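PDB 5EIK: trimeric intracellular cation channel type 1B.2 from Caenorhabditis elegans, which forms a homotrimeric potassium channel of intracellular membranes, binds PIP2, and may supply counter-ion current during calcium release from intracellular stores. Local coordinates for residues Ala197-Glu208 with Val221-Phe229. Residues are numbered along the deposited sequence; the frame is centred on the assembly and turned at random.
Sequences ACVIASIVFTLE and VYLCVVGFF
Phe229 packs its ring against Ala197 and Ala201 where transmembrane helices 6 and 7 of the TRIC channel fold run side by side as an antiparallel hairpin, their short axes at 175° and 10.8 Å apart. The small alanines leave room for the ring: CE1 of Phe229 lies 3.6 Å from CB of Ala197, while CZ meets CB of Ala201 at 3.8 Å. CG stands anti to the carbonyl carbon (chi1 -86°), which brings the ring across to the other helix, its edge turned to the backbone N of Cys198. Helix 120-148 also packs on this ring, through Glu131 and Thr135, and its Arg134, a PIP2-binding residue, lies close by. With Phe229 cut back to an alanine, a gap is likely to open beside Ala197 and Ala201, and Arg134 would probably lose its aromatic neighbour.

One turn back along the helix, Val225 fits its CG1 between Ala201 and the end of Phe205. The Phe205 and Tyr222 rings tilt only 23° from each other but are offset, with little of one over the other; CZ of Phe205 touches CD1 of Tyr222 at 3.9 Å.

Ala201, Phe205, Tyr222 and Phe229 are buried; Val204, Val221 and Glu208 are partly exposed. The backbones come closest at Ala201 and Val225, whereas CA of Val204 and CA of Val221 are 8.4 Å apart. Glu208 is poorly ordered and merely brushes Val221, yet on this looser side one pair is snug: CG1 of Val204 presses on CG1 of Val221 at 3.5 Å.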
ATOM      1  N   ALA A 197       6.188  -6.781  22.315  1.00 38.42           N
ATOM      2  CA  ALA A 197       6.305  -5.885  23.461  1.00 34.77           C
ATOM      3  C   ALA A 197       5.545  -4.575  23.196  1.00 38.36           C
ATOM      4  O   ALA A 197       4.986  -3.981  24.121  1.00 37.35           O
ATOM      5  CB  ALA A 197       7.767  -5.593  23.754  1.00 33.77           C
ATOM      6  N   CYS A 198       5.528  -4.122  21.941  1.00 33.59           N
ATOM      7  CA  CYS A 198       4.791  -2.907  21.590  1.00 36.67           C
ATOM      8  C   CYS A 198       3.295  -3.172  21.744  1.00 36.51           C
ATOM      9  O   CYS A 198       2.526  -2.270  22.098  1.00 36.89           O
ATOM     10  CB  CYS A 198       5.056  -2.489  20.142  1.00 44.91           C
ATOM     11  SG  CYS A 198       6.700  -1.860  19.783  1.00 55.47           S
ATOM     12  N   VAL A 199       2.883  -4.406  21.463  1.00 32.39           N
ATOM     13  CA  VAL A 199       1.475  -4.775  21.581  1.00 35.39           C
ATOM     14  C   VAL A 199       1.079  -4.669  23.043  1.00 37.36           C
ATOM     15  O   VAL A 199       0.092  -4.009  23.384  1.00 34.19           O
ATOM     16  CB  VAL A 199       1.214  -6.217  21.067  1.00 39.93           C
ATOM     17  CG1 VAL A 199      -0.236  -6.635  21.343  1.00 29.86           C
ATOM     18  CG2 VAL A 199       1.483  -6.281  19.564  1.00 31.60           C
ATOM     19  N   ILE A 200       1.871  -5.297  23.909  1.00 39.50           N
ATOM     20  CA  ILE A 200       1.601  -5.262  25.347  1.00 41.65           C
ATOM     21  C   ILE A 200       1.604  -3.825  25.858  1.00 39.88           C
ATOM     22  O   ILE A 200       0.671  -3.395  26.535  1.00 38.81           O
ATOM     23  CB  ILE A 200       2.643  -6.098  26.137  1.00 44.36           C
ATOM     24  CG1 ILE A 200       2.557  -7.568  25.715  1.00 46.77           C
ATOM     25  CG2 ILE A 200       2.399  -5.976  27.635  1.00 42.36           C
ATOM     26  CD1 ILE A 200       1.154  -8.152  25.803  1.00 50.10           C
ATOM     27  N   ALA A 201       2.650  -3.082  25.521  1.00 35.58           N
ATOM     28  CA  ALA A 201       2.751  -1.694  25.948  1.00 41.02           C
ATOM     29  C   ALA A 201       1.530  -0.901  25.493  1.00 42.04           C
ATOM     30  O   ALA A 201       0.981  -0.081  26.241  1.00 40.26           O
ATOM     31  CB  ALA A 201       4.026  -1.054  25.381  1.00 36.68           C
ATOM     32  N   SER A 202       1.105  -1.150  24.263  1.00 34.89           N
ATOM     33  CA  SER A 202      -0.040  -0.439  23.707  1.00 40.30           C
ATOM     34  C   SER A 202      -1.331  -0.760  24.453  1.00 37.15           C
ATOM     35  O   SER A 202      -2.122   0.137  24.766  1.00 32.53           O
ATOM     36  CB  SER A 202      -0.198  -0.772  22.224  1.00 44.37           C
ATOM     37  OG  SER A 202      -1.149   0.081  21.627  1.00 44.51           O
ATOM     38  N   ILE A 203      -1.550  -2.043  24.722  1.00 28.92           N
ATOM     39  CA  ILE A 203      -2.734  -2.471  25.455  1.00 34.90           C
ATOM     40  C   ILE A 203      -2.729  -1.787  26.825  1.00 36.58           C
ATOM     41  O   ILE A 203      -3.721  -1.185  27.246  1.00 34.95           O
ATOM     42  CB  ILE A 203      -2.735  -4.002  25.650  1.00 38.39           C
ATOM     43  CG1 ILE A 203      -3.095  -4.691  24.337  1.00 39.29           C
ATOM     44  CG2 ILE A 203      -3.687  -4.393  26.774  1.00 31.63           C
ATOM     45  CD1 ILE A 203      -2.930  -6.193  24.378  1.00 35.88           C
ATOM     46  N   VAL A 204      -1.593  -1.875  27.502  1.00 30.16           N
ATOM     47  CA  VAL A 204      -1.420  -1.288  28.825  1.00 35.64           C
ATOM     48  C   VAL A 204      -1.724   0.201  28.863  1.00 41.57           C
ATOM     49  O   VAL A 204      -2.386   0.671  29.782  1.00 40.88           O
ATOM     50  CB  VAL A 204       0.016  -1.532  29.343  1.00 40.11           C
ATOM     51  CG1 VAL A 204       0.312  -0.639  30.543  1.00 41.29           C
ATOM     52  CG2 VAL A 204       0.172  -3.001  29.732  1.00 31.30           C
ATOM     53  N   PHE A 205      -1.242   0.947  27.873  1.00 46.96           N
ATOM     54  CA  PHE A 205      -1.492   2.382  27.834  1.00 34.22           C
ATOM     55  C   PHE A 205      -2.943   2.667  27.499  1.00 38.60           C
ATOM     56  O   PHE A 205      -3.507   3.664  27.938  1.00 39.32           O
ATOM     57  CB  PHE A 205      -0.590   3.067  26.797  1.00 30.79           C
ATOM     58  CG  PHE A 205       0.865   3.097  27.174  1.00 40.50           C
ATOM     59  CD1 PHE A 205       1.256   3.160  28.515  1.00 43.50           C
ATOM     60  CD2 PHE A 205       1.847   3.101  26.190  1.00 36.04           C
ATOM     61  CE1 PHE A 205       2.599   3.227  28.862  1.00 39.17           C
ATOM     62  CE2 PHE A 205       3.196   3.169  26.527  1.00 34.84           C
ATOM     63  CZ  PHE A 205       3.573   3.232  27.869  1.00 41.97           C
ATOM     64  N   THR A 206      -3.548   1.793  26.705  1.00 43.29           N
ATOM     65  CA  THR A 206      -4.938   1.977  26.336  1.00 44.76           C
ATOM     66  C   THR A 206      -5.779   1.784  27.583  1.00 44.81           C
ATOM     67  O   THR A 206      -6.611   2.634  27.919  1.00 40.34           O
ATOM     68  CB  THR A 206      -5.368   0.976  25.249  1.00 52.78           C
ATOM     69  OG1 THR A 206      -4.647   1.256  24.042  1.00 54.88           O
ATOM     70  CG2 THR A 206      -6.860   1.088  24.970  1.00 46.38           C
ATOM     71  N   LEU A 207      -5.549   0.671  28.273  1.00 38.41           N
ATOM     72  CA  LEU A 207      -6.278   0.373  29.506  1.00 49.71           C
ATOM     73  C   LEU A 207      -6.098   1.518  30.491  1.00 52.43           C
ATOM     74  O   LEU A 207      -7.054   1.998  31.107  1.00 43.86           O
ATOM     75  CB  LEU A 207      -5.752  -0.912  30.142  1.00 47.11           C
ATOM     76  CG  LEU A 207      -6.078  -2.220  29.427  1.00 51.57           C
ATOM     77  CD1 LEU A 207      -5.457  -3.370  30.191  1.00 56.13           C
ATOM     78  CD2 LEU A 207      -7.587  -2.392  29.330  1.00 52.27           C
ATOM     79  N   GLU A 208      -4.850   1.943  30.628  1.00 53.48           N
ATOM     80  CA  GLU A 208      -4.490   3.024  31.521  1.00 60.95           C
ATOM     81  C   GLU A 208      -5.296   4.277  31.189  1.00 59.90           C
ATOM     82  O   GLU A 208      -5.737   4.999  32.085  1.00 63.46           O
ATOM     83  CB  GLU A 208      -3.000   3.297  31.380  1.00 69.16           C
ATOM     84  CG  GLU A 208      -2.430   4.191  32.430  1.00 80.66           C
ATOM     85  CD  GLU A 208      -0.922   4.243  32.377  1.00 89.31           C
ATOM     86  OE1 GLU A 208      -0.384   4.754  31.371  1.00 90.75           O
ATOM     87  OE2 GLU A 208      -0.277   3.767  33.336  1.00 93.48           O
ATOM     88  N   VAL A 221       3.969   2.411  36.018  1.00 45.33           N
ATOM     89  CA  VAL A 221       3.725   1.490  34.916  1.00 45.89           C
ATOM     90  C   VAL A 221       4.620   1.933  33.769  1.00 44.47           C
ATOM     91  O   VAL A 221       5.268   1.121  33.108  1.00 42.52           O
ATOM     92  CB  VAL A 221       2.244   1.534  34.447  1.00 50.87           C
ATOM     93  CG1 VAL A 221       2.097   0.805  33.127  1.00 45.13           C
ATOM     94  CG2 VAL A 221       1.344   0.884  35.488  1.00 47.79           C
ATOM     95  N   TYR A 222       4.663   3.239  33.552  1.00 35.91           N
ATOM     96  CA  TYR A 222       5.487   3.785  32.495  1.00 47.05           C
ATOM     97  C   TYR A 222       6.929   3.324  32.670  1.00 51.36           C
ATOM     98  O   TYR A 222       7.579   2.894  31.712  1.00 52.66           O
ATOM     99  CB  TYR A 222       5.450   5.306  32.515  1.00 40.94           C
ATOM    100  CG  TYR A 222       5.910   5.908  31.213  1.00 45.40           C
ATOM    101  CD1 TYR A 222       5.016   6.084  30.157  1.00 48.76           C
ATOM    102  CD2 TYR A 222       7.245   6.262  31.015  1.00 37.48           C
ATOM    103  CE1 TYR A 222       5.439   6.599  28.930  1.00 48.84           C
ATOM    104  CE2 TYR A 222       7.678   6.778  29.791  1.00 38.90           C
ATOM    105  CZ  TYR A 222       6.768   6.943  28.755  1.00 45.50           C
ATOM    106  OH  TYR A 222       7.163   7.457  27.548  1.00 48.99           O
ATOM    107  N   LEU A 223       7.422   3.414  33.900  1.00 50.03           N
ATOM    108  CA  LEU A 223       8.787   3.012  34.195  1.00 49.06           C
ATOM    109  C   LEU A 223       9.000   1.550  33.841  1.00 51.99           C
ATOM    110  O   LEU A 223      10.032   1.188  33.268  1.00 49.86           O
ATOM    111  CB  LEU A 223       9.105   3.227  35.671  1.00 53.76           C
ATOM    112  CG  LEU A 223      10.589   3.071  35.995  1.00 53.85           C
ATOM    113  CD1 LEU A 223      11.373   4.172  35.288  1.00 54.21           C
ATOM    114  CD2 LEU A 223      10.800   3.147  37.495  1.00 65.89           C
ATOM    115  N   CYS A 224       8.025   0.711  34.183  1.00 44.31           N
ATOM    116  CA  CYS A 224       8.125  -0.711  33.884  1.00 53.29           C
ATOM    117  C   CYS A 224       8.158  -0.970  32.384  1.00 50.57           C
ATOM    118  O   CYS A 224       8.951  -1.790  31.917  1.00 48.21           O
ATOM    119  CB  CYS A 224       6.962  -1.483  34.506  1.00 54.18           C
ATOM    120  SG  CYS A 224       7.064  -1.587  36.291  1.00 84.08           S
ATOM    121  N   VAL A 225       7.304  -0.276  31.634  1.00 36.92           N
ATOM    122  CA  VAL A 225       7.271  -0.461  30.188  1.00 41.42           C
ATOM    123  C   VAL A 225       8.626  -0.115  29.592  1.00 43.63           C
ATOM    124  O   VAL A 225       9.208  -0.910  28.853  1.00 41.01           O
ATOM    125  CB  VAL A 225       6.199   0.409  29.521  1.00 41.77           C
ATOM    126  CG1 VAL A 225       6.264   0.245  28.011  1.00 34.78           C
ATOM    127  CG2 VAL A 225       4.830  -0.000  30.021  1.00 39.97           C
ATOM    128  N   VAL A 226       9.130   1.069  29.916  1.00 42.88           N
ATOM    129  CA  VAL A 226      10.435   1.485  29.422  1.00 47.08           C
ATOM    130  C   VAL A 226      11.486   0.457  29.857  1.00 47.54           C
ATOM    131  O   VAL A 226      12.329   0.027  29.064  1.00 49.46           O
ATOM    132  CB  VAL A 226      10.822   2.866  29.983  1.00 43.09           C
ATOM    133  CG1 VAL A 226      12.180   3.282  29.464  1.00 44.90           C
ATOM    134  CG2 VAL A 226       9.788   3.889  29.575  1.00 45.87           C
ATOM    135  N   GLY A 227      11.416   0.058  31.123  1.00 47.94           N
ATOM    136  CA  GLY A 227      12.355  -0.910  31.653  1.00 41.44           C
ATOM    137  C   GLY A 227      12.371  -2.199  30.865  1.00 39.63           C
ATOM    138  O   GLY A 227      13.437  -2.724  30.547  1.00 45.61           O
ATOM    139  N   PHE A 228      11.191  -2.720  30.552  1.00 39.95           N
ATOM    140  CA  PHE A 228      11.116  -3.952  29.785  1.00 45.84           C
ATOM    141  C   PHE A 228      11.663  -3.759  28.380  1.00 44.13           C
ATOM    142  O   PHE A 228      12.365  -4.633  27.867  1.00 44.79           O
ATOM    143  CB  PHE A 228       9.679  -4.484  29.736  1.00 50.59           C
ATOM    144  CG  PHE A 228       9.341  -5.397  30.883  1.00 64.34           C
ATOM    145  CD1 PHE A 228       9.995  -6.621  31.026  1.00 68.82           C
ATOM    146  CD2 PHE A 228       8.402  -5.024  31.840  1.00 70.17           C
ATOM    147  CE1 PHE A 228       9.721  -7.462  32.108  1.00 63.55           C
ATOM    148  CE2 PHE A 228       8.119  -5.857  32.927  1.00 71.14           C
ATOM    149  CZ  PHE A 228       8.783  -7.079  33.059  1.00 68.53           C
ATOM    150  N   PHE A 229      11.360  -2.622  27.757  1.00 37.96           N
ATOM    151  CA  PHE A 229      11.868  -2.366  26.411  1.00 43.16           C
ATOM    152  C   PHE A 229      13.383  -2.375  26.432  1.00 45.50           C
ATOM    153  O   PHE A 229      14.017  -3.073  25.632  1.00 43.19           O
ATOM    154  CB  PHE A 229      11.392  -1.019  25.858  1.00 44.57           C
ATOM    155  CG  PHE A 229      10.054  -1.075  25.177  1.00 46.44           C
ATOM    156  CD1 PHE A 229       9.797  -2.027  24.193  1.00 51.35           C
ATOM    157  CD2 PHE A 229       9.053  -0.165  25.506  1.00 52.35           C
ATOM    158  CE1 PHE A 229       8.558  -2.070  23.545  1.00 51.50           C
ATOM    159  CE2 PHE A 229       7.813  -0.199  24.865  1.00 50.84           C
ATOM    160  CZ  PHE A 229       7.564  -1.154  23.883  1.00 50.10           C
TER